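Local atomic coordinates of diaminopimelate decarboxylase (Phaeodactylum tricornutum, PDB entry 7JPJ), a protein that probably catalyses the pyridoxal phosphate-dependent decarboxylation of diaminopimelate to lysine, working as a dimer. Residues A[52-57]-A[273-278]; A[200-205]-A[231-236]. One frame throughout, in Å; residues are numbered along the deposited sequence.

Interaction 1: residues A[52-57]-A[273-278]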
ATOM      1  N   GLY A  52       0.880 -22.890  31.396  1.00 21.31           N
ATOM      2  CA  GLY A  52      -0.162 -21.949  31.027  1.00 20.52           C
ATOM      3  C   GLY A  52       0.083 -21.225  29.718  1.00 19.96           C
ATOM      4  O   GLY A  52       1.217 -20.845  29.408  1.00 20.01           O
ATOM      5  N   LEU A  53      -0.983 -21.013  28.946  1.00 19.90           N
ATOM      6  CA  LEU A  53      -0.895 -20.413  27.623  1.00 18.82           C
ATOM      7  C   LEU A  53      -1.930 -19.307  27.474  1.00 18.29           C
ATOM      8  O   LEU A  53      -3.046 -19.413  27.991  1.00 18.86           O
ATOM      9  CB  LEU A  53      -1.105 -21.468  26.526  1.00 19.06           C
ATOM     10  CG  LEU A  53      -1.387 -20.967  25.108  1.00 18.25           C
ATOM     11  CD1 LEU A  53      -0.113 -20.454  24.448  1.00 17.54           C
ATOM     12  CD2 LEU A  53      -2.047 -22.045  24.261  1.00 18.94           C
ATOM     13  N   THR A  54      -1.546 -18.242  26.771  1.00 19.70           N
ATOM     14  CA  THR A  54      -2.458 -17.188  26.351  1.00 19.00           C
ATOM     15  C   THR A  54      -2.220 -16.910  24.876  1.00 18.57           C
ATOM     16  O   THR A  54      -1.076 -16.704  24.461  1.00 18.42           O
ATOM     17  CB  THR A  54      -2.259 -15.902  27.158  1.00 18.64           C
ATOM     18  OG1 THR A  54      -2.349 -16.193  28.556  1.00 19.06           O
ATOM     19  CG2 THR A  54      -3.322 -14.874  26.789  1.00 17.98           C
ATOM     20  N   VAL A  55      -3.291 -16.901  24.091  1.00 17.57           N
ATOM     21  CA  VAL A  55      -3.217 -16.606  22.665  1.00 17.17           C
ATOM     22  C   VAL A  55      -3.707 -15.182  22.446  1.00 16.62           C
ATOM     23  O   VAL A  55      -4.833 -14.838  22.826  1.00 16.76           O
ATOM     24  CB  VAL A  55      -4.043 -17.605  21.840  1.00 17.31           C
ATOM     25  CG1 VAL A  55      -4.025 -17.216  20.369  1.00 16.89           C
ATOM     26  CG2 VAL A  55      -3.515 -19.013  22.038  1.00 17.82           C
ATOM     27  N   ARG A  56      -2.866 -14.353  21.834  1.00 19.92           N
ATOM     28  CA  ARG A  56      -3.214 -12.982  21.486  1.00 19.48           C
ATOM     29  C   ARG A  56      -3.341 -12.863  19.974  1.00 19.15           C
ATOM     30  O   ARG A  56      -2.449 -13.293  19.237  1.00 18.11           O
ATOM     31  CB  ARG A  56      -2.162 -11.997  22.000  1.00 18.39           C
ATOM     32  CG  ARG A  56      -1.780 -12.185  23.454  1.00 18.64           C
ATOM     33  CD  ARG A  56      -1.209 -10.905  24.042  1.00 17.53           C
ATOM     34  NE  ARG A  56      -2.142 -10.285  24.974  1.00 18.25           N
ATOM     35  CZ  ARG A  56      -1.978 -10.264  26.293  1.00 18.39           C
ATOM     36  NH1 ARG A  56      -0.912 -10.824  26.835  1.00 18.22           N
ATOM     37  NH2 ARG A  56      -2.878  -9.681  27.070  1.00 18.84           N
ATOM     38  N   TYR A  57      -4.444 -12.280  19.516  1.00 17.82           N
ATOM     39  CA  TYR A  57      -4.626 -12.022  18.094  1.00 17.80           C
ATOM     40  C   TYR A  57      -3.953 -10.705  17.729  1.00 17.33           C
ATOM     41  O   TYR A  57      -4.258  -9.663  18.318  1.00 17.79           O
ATOM     42  CB  TYR A  57      -6.111 -11.984  17.736  1.00 18.03           C
ATOM     43  CG  TYR A  57      -6.394 -11.517  16.322  1.00 17.84           C
ATOM     44  CD1 TYR A  57      -5.647 -11.987  15.247  1.00 17.57           C
ATOM     45  CD2 TYR A  57      -7.416 -10.616  16.060  1.00 18.00           C
ATOM     46  CE1 TYR A  57      -5.904 -11.564  13.955  1.00 17.54           C
ATOM     47  CE2 TYR A  57      -7.684 -10.192  14.771  1.00 17.90           C
ATOM     48  CZ  TYR A  57      -6.925 -10.667  13.724  1.00 17.75           C
ATOM     49  OH  TYR A  57      -7.188 -10.244  12.441  1.00 17.73           O
ATOM     50  N   GLU A 273       7.789 -21.140  37.305  1.00 23.93           N
ATOM     51  CA  GLU A 273       6.909 -21.655  36.263  1.00 23.85           C
ATOM     52  C   GLU A 273       6.242 -20.468  35.575  1.00 23.27           C
ATOM     53  O   GLU A 273       5.414 -19.777  36.178  1.00 23.04           O
ATOM     54  CB  GLU A 273       5.886 -22.620  36.857  1.00 23.95           C
ATOM     55  CG  GLU A 273       6.525 -23.801  37.581  1.00 24.55           C
ATOM     56  CD  GLU A 273       5.510 -24.765  38.169  1.00 24.66           C
ATOM     57  OE1 GLU A 273       4.294 -24.559  37.963  1.00 24.36           O
ATOM     58  OE2 GLU A 273       5.932 -25.735  38.837  1.00 25.15           O
ATOM     59  N   LEU A 274       6.606 -20.231  34.318  1.00 22.74           N
ATOM     60  CA  LEU A 274       6.233 -19.013  33.611  1.00 22.29           C
ATOM     61  C   LEU A 274       5.038 -19.249  32.698  1.00 21.91           C
ATOM     62  O   LEU A 274       4.941 -20.284  32.033  1.00 21.92           O
ATOM     63  CB  LEU A 274       7.405 -18.484  32.780  1.00 22.22           C
ATOM     64  CG  LEU A 274       8.671 -18.024  33.506  1.00 22.64           C
ATOM     65  CD1 LEU A 274       9.712 -17.568  32.499  1.00 22.68           C
ATOM     66  CD2 LEU A 274       8.363 -16.919  34.502  1.00 22.76           C
ATOM     67  N   GLN A 275       4.137 -18.271  32.665  1.00 22.81           N
ATOM     68  CA  GLN A 275       3.063 -18.264  31.683  1.00 22.46           C
ATOM     69  C   GLN A 275       3.624 -17.951  30.299  1.00 22.18           C
ATOM     70  O   GLN A 275       4.520 -17.115  30.152  1.00 22.15           O
ATOM     71  CB  GLN A 275       2.004 -17.231  32.068  1.00 22.23           C
ATOM     72  CG  GLN A 275       0.906 -17.053  31.036  1.00 22.06           C
ATOM     73  CD  GLN A 275      -0.319 -17.879  31.360  1.00 22.53           C
ATOM     74  OE1 GLN A 275      -0.222 -18.902  32.039  1.00 22.90           O
ATOM     75  NE2 GLN A 275      -1.478 -17.452  30.865  1.00 22.67           N
ATOM     76  N   MET A 276       3.102 -18.631  29.279  1.00 21.50           N
ATOM     77  CA  MET A 276       3.522 -18.413  27.902  1.00 21.26           C
ATOM     78  C   MET A 276       2.455 -17.645  27.131  1.00 20.69           C
ATOM     79  O   MET A 276       1.256 -17.782  27.385  1.00 20.85           O
ATOM     80  CB  MET A 276       3.808 -19.736  27.183  1.00 21.88           C
ATOM     81  CG  MET A 276       4.692 -19.581  25.953  1.00 21.97           C
ATOM     82  SD  MET A 276       4.815 -21.052  24.917  1.00 23.14           S
ATOM     83  CE  MET A 276       3.300 -21.901  25.326  1.00 23.01           C
ATOM     84  N   GLU A 277       2.909 -16.837  26.176  1.00 20.53           N
ATOM     85  CA  GLU A 277       2.023 -16.088  25.297  1.00 19.94           C
ATOM     86  C   GLU A 277       2.499 -16.220  23.860  1.00 19.71           C
ATOM     87  O   GLU A 277       3.703 -16.265  23.597  1.00 19.97           O
ATOM     88  CB  GLU A 277       1.964 -14.610  25.674  1.00 19.61           C
ATOM     89  CG  GLU A 277       1.292 -14.336  27.000  1.00 19.85           C
ATOM     90  CD  GLU A 277       1.152 -12.854  27.271  1.00 19.65           C
ATOM     91  OE1 GLU A 277       1.621 -12.048  26.438  1.00 19.42           O
ATOM     92  OE2 GLU A 277       0.556 -12.488  28.308  1.00 20.15           O
ATOM     93  N   ILE A 278       1.544 -16.280  22.937  1.00 19.07           N
ATOM     94  CA  ILE A 278       1.822 -16.304  21.510  1.00 18.56           C
ATOM     95  C   ILE A 278       0.959 -15.245  20.840  1.00 18.47           C
ATOM     96  O   ILE A 278      -0.177 -14.989  21.250  1.00 18.86           O
ATOM     97  CB  ILE A 278       1.572 -17.699  20.892  1.00 18.50           C
ATOM     98  CG1 ILE A 278       0.109 -18.119  21.058  1.00 18.85           C
ATOM     99  CG2 ILE A 278       2.498 -18.728  21.520  1.00 18.78           C
ATOM    100  CD1 ILE A 278      -0.218 -19.443  20.404  1.00 19.02           C
TER

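Interaction 2: residues A[200-205]-A[231-236]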
ATOM      1  N   ILE A 200       8.226 -10.413  29.771  1.00 21.88           N
ATOM      2  CA  ILE A 200       9.209 -10.199  28.717  1.00 22.60           C
ATOM      3  C   ILE A 200       8.554 -10.536  27.385  1.00 22.07           C
ATOM      4  O   ILE A 200       7.761 -11.481  27.297  1.00 21.16           O
ATOM      5  CB  ILE A 200      10.478 -11.048  28.944  1.00 23.33           C
ATOM      6  CG1 ILE A 200      11.146 -10.669  30.268  1.00 23.73           C
ATOM      7  CG2 ILE A 200      11.467 -10.872  27.800  1.00 24.41           C
ATOM      8  CD1 ILE A 200      11.737  -9.271  30.278  1.00 24.45           C
ATOM      9  N   HIS A 201       8.873  -9.755  26.356  1.00 23.72           N
ATOM     10  CA  HIS A 201       8.290  -9.909  25.030  1.00 23.41           C
ATOM     11  C   HIS A 201       9.401 -10.074  24.004  1.00 24.92           C
ATOM     12  O   HIS A 201      10.349  -9.284  23.976  1.00 25.96           O
ATOM     13  CB  HIS A 201       7.415  -8.702  24.673  1.00 22.87           C
ATOM     14  CG  HIS A 201       6.582  -8.896  23.443  1.00 22.05           C
ATOM     15  ND1 HIS A 201       6.493 -10.103  22.784  1.00 21.82           N
ATOM     16  CD2 HIS A 201       5.797  -8.034  22.754  1.00 21.40           C
ATOM     17  CE1 HIS A 201       5.692  -9.976  21.741  1.00 20.89           C
ATOM     18  NE2 HIS A 201       5.254  -8.730  21.702  1.00 20.57           N
ATOM     19  N   THR A 202       9.280 -11.097  23.166  1.00 23.99           N
ATOM     20  CA  THR A 202      10.223 -11.344  22.089  1.00 25.61           C
ATOM     21  C   THR A 202       9.439 -11.650  20.820  1.00 25.47           C
ATOM     22  O   THR A 202       8.252 -11.985  20.864  1.00 23.74           O
ATOM     23  CB  THR A 202      11.170 -12.505  22.428  1.00 26.31           C
ATOM     24  OG1 THR A 202      12.276 -12.509  21.521  1.00 27.95           O
ATOM     25  CG2 THR A 202      10.442 -13.826  22.306  1.00 25.39           C
ATOM     26  N   HIS A 203      10.109 -11.523  19.677  1.00 28.63           N
ATOM     27  CA  HIS A 203       9.467 -11.773  18.392  1.00 27.84           C
ATOM     28  C   HIS A 203      10.516 -12.004  17.312  1.00 28.78           C
ATOM     29  O   HIS A 203      10.771 -11.119  16.489  1.00 28.61           O
ATOM     30  CB  HIS A 203       8.555 -10.603  18.011  1.00 26.20           C
ATOM     31  CG  HIS A 203       7.755 -10.832  16.764  1.00 25.12           C
ATOM     32  ND1 HIS A 203       6.713 -11.730  16.701  1.00 23.95           N
ATOM     33  CD2 HIS A 203       7.844 -10.273  15.533  1.00 24.50           C
ATOM     34  CE1 HIS A 203       6.196 -11.719  15.486  1.00 22.83           C
ATOM     35  NE2 HIS A 203       6.865 -10.844  14.758  1.00 23.26           N
ATOM     36  N   ILE A 204      11.137 -13.183  17.313  1.00 28.78           N
ATOM     37  CA  ILE A 204      12.187 -13.494  16.348  1.00 29.46           C
ATOM     38  C   ILE A 204      11.983 -14.891  15.774  1.00 29.47           C
ATOM     39  O   ILE A 204      12.892 -15.454  15.157  1.00 30.06           O
ATOM     40  CB  ILE A 204      13.585 -13.374  16.984  1.00 30.30           C
ATOM     41  CG1 ILE A 204      13.729 -14.370  18.137  1.00 30.23           C
ATOM     42  CG2 ILE A 204      13.854 -11.950  17.443  1.00 30.37           C
ATOM     43  CD1 ILE A 204      15.165 -14.679  18.500  1.00 30.96           C
ATOM     44  N   GLY A 205      10.796 -15.458  15.971  1.00 28.77           N
ATOM     45  CA  GLY A 205      10.522 -16.796  15.468  1.00 28.88           C
ATOM     46  C   GLY A 205      10.096 -16.780  14.005  1.00 28.78           C
ATOM     47  O   GLY A 205       9.422 -15.862  13.539  1.00 27.78           O
ATOM     48  N   LYS A 231       6.676 -13.060  35.300  1.00 22.11           N
ATOM     49  CA  LYS A 231       5.859 -14.258  35.381  1.00 21.65           C
ATOM     50  C   LYS A 231       5.305 -14.707  34.038  1.00 20.80           C
ATOM     51  O   LYS A 231       4.680 -15.771  33.975  1.00 20.70           O
ATOM     52  CB  LYS A 231       4.692 -14.043  36.358  1.00 22.18           C
ATOM     53  CG  LYS A 231       5.140 -13.745  37.780  1.00 23.44           C
ATOM     54  CD  LYS A 231       3.990 -13.251  38.638  1.00 24.25           C
ATOM     55  CE  LYS A 231       4.407 -13.111  40.093  1.00 25.74           C
ATOM     56  NZ  LYS A 231       3.481 -13.845  40.999  1.00 26.95           N
ATOM     57  N   THR A 232       5.522 -13.940  32.967  1.00 21.36           N
ATOM     58  CA  THR A 232       4.971 -14.243  31.655  1.00 20.73           C
ATOM     59  C   THR A 232       6.036 -14.031  30.589  1.00 21.48           C
ATOM     60  O   THR A 232       6.802 -13.066  30.649  1.00 22.32           O
ATOM     61  CB  THR A 232       3.747 -13.367  31.348  1.00 20.28           C
ATOM     62  OG1 THR A 232       2.714 -13.637  32.301  1.00 20.10           O
ATOM     63  CG2 THR A 232       3.214 -13.652  29.959  1.00 19.44           C
ATOM     64  N   MET A 233       6.078 -14.941  29.617  1.00 21.11           N
ATOM     65  CA  MET A 233       6.971 -14.849  28.469  1.00 21.93           C
ATOM     66  C   MET A 233       6.133 -14.817  27.197  1.00 21.24           C
ATOM     67  O   MET A 233       5.408 -15.775  26.904  1.00 20.53           O
ATOM     68  CB  MET A 233       7.951 -16.024  28.448  1.00 22.66           C
ATOM     69  CG  MET A 233       8.768 -16.153  27.168  1.00 23.81           C
ATOM     70  SD  MET A 233      10.298 -15.201  27.192  1.00 25.44           S
ATOM     71  CE  MET A 233       9.826 -13.757  26.244  1.00 25.30           C
ATOM     72  N   ASN A 234       6.229 -13.716  26.449  1.00 21.03           N
ATOM     73  CA  ASN A 234       5.511 -13.534  25.189  1.00 20.50           C
ATOM     74  C   ASN A 234       6.481 -13.794  24.037  1.00 21.81           C
ATOM     75  O   ASN A 234       7.395 -12.998  23.795  1.00 23.00           O
ATOM     76  CB  ASN A 234       4.919 -12.127  25.112  1.00 20.16           C
ATOM     77  CG  ASN A 234       4.000 -11.926  23.912  1.00 19.31           C
ATOM     78  OD1 ASN A 234       4.116 -12.604  22.891  1.00 19.32           O
ATOM     79  ND2 ASN A 234       3.088 -10.969  24.031  1.00 18.82           N
ATOM     80  N   LEU A 235       6.270 -14.901  23.322  1.00 20.18           N
ATOM     81  CA  LEU A 235       7.148 -15.320  22.234  1.00 21.80           C
ATOM     82  C   LEU A 235       6.757 -14.745  20.880  1.00 22.01           C
ATOM     83  O   LEU A 235       7.427 -15.041  19.884  1.00 23.77           O
ATOM     84  CB  LEU A 235       7.182 -16.848  22.142  1.00 22.08           C
ATOM     85  CG  LEU A 235       7.849 -17.573  23.310  1.00 22.37           C
ATOM     86  CD1 LEU A 235       7.842 -19.081  23.082  1.00 22.92           C
ATOM     87  CD2 LEU A 235       9.266 -17.060  23.517  1.00 23.66           C
ATOM     88  N   GLY A 236       5.692 -13.948  20.812  1.00 21.74           N
ATOM     89  CA  GLY A 236       5.326 -13.285  19.575  1.00 21.51           C
ATOM     90  C   GLY A 236       4.636 -14.206  18.582  1.00 21.09           C
ATOM     91  O   GLY A 236       4.101 -15.266  18.922  1.00 20.55           O
TER

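Interaction 1: residues A[52-57]-A[273-278]
Strands 53-57 and 275-278 are the first and last strands of the pyridoxal-binding TIM barrel, and their parallel pairing, from L53 beside M276 to V55 beside I278, closes the barrel. Four backbone hydrogen bonds stitch the seam in the usual parallel alternation: M276 N gives to G52 O, T54 N to M276 O, I278 N to T54 O, and R56 N to I278 O.

Side chains then divide between the two faces. L53, M276, V55 and I278 point outward, where M276 also packs on F263 and V259 of helix 252-270. L53 CD1 reaches M276 CE at 3.8 Å, while I278 sets its CD1 against V55 CG2 at 3.7 Å. Branched and long apolar chains suit this layer between sheet and helices.

T54 and E277 occupy the inner face. Q275 leads its strand there: with CG anti to the backbone N (chi1 174°) and a bend at chi2, its amide swings across to the other strand. Q275 NE2 donates to T54 OG1 at 2.8 Å, the hydroxyl being tilted from the amide plane. Its OE1 meanwhile lies beside the CA of G52, which adopts a positive-phi conformation that other residues strongly resist. With an alanine here in place of Q275, T54 OG1 would probably lose this amide donor and a gap is likely to open beside G52.

Further along the strands, a charged pair follows the amide. R56, whose side chain also touches H77 and D79 of the next strand, bends at chi3 so that its guanidinium meets the extended E277 in a salt bridge. The two planes are 67° apart, and R56 NH1 faces both carboxylate oxygens, 2.7 Å from E277 OE2 and 2.8 Å from E277 OE1, the latter at the guanidinium edge, in its plane.

Interaction 2: residues A[200-205]-A[231-236]
The carbonyl oxygen N234 O accepts two hydrogen bonds from the facing strand. T202 N approaches almost in line with the carbonyl, at 2.8 Å, whereas H201 ND1 comes from above the carbonyl plane, at 3.2 Å, with the oxygen close to the plane of the H201 ring. Both H201 and N234 carry CG anti to the backbone N (chi1 -169° and -172°), which lays their side chains side by side. Imidazole and amide consequently stack, their planes 28° apart, with N234 ND2 over one ring face, toward the rim. E279 takes N234 ND2 and makes a weak hydrogen bond with H201 NE2, and N234 OD1 takes G236 N at 2.9 Å in an Asx turn, so each polar end of the asparagine has a partner.

On the other face, M233 curls its CE onto I200 CG2 at 3.7 Å, and L235 CD2 meets T202 CG2; flexible and branched apolar groups, including the T202 methyl, pack on this side. G236 has a positive phi, which suits glycine; its CA lies at the edge of the H203 ring, in its plane, 3.5 Å from H203 ND1, which bonds G237 N. H203 lies near K60, the predicted cofactor lysine: polar loops at the C-terminal strand ends of a TIM barrel typically form its active site.

After strand 29-33 and helix 34-45 the chain enters the barrel at strand 53-58, one side of interaction 1, then passes through the intervening barrel strands to 200-205. Helix 210-222 carries it across to 231-236, so interaction 2 closes a short beta-alpha-beta loop. Helix 252-270 then leads to 273-278, where interaction 1 closes the much longer loop that contains the whole of interaction 2. Their centres are about 9 Å apart, because strands 232-234 and 275-278 are neighbours: M233 N probably bonds to Q275 O, and E277 N to M233 O. Together the contacts join four strands of one parallel barrel, 196-201, 232-234, 275-278 and 53-58, in that order.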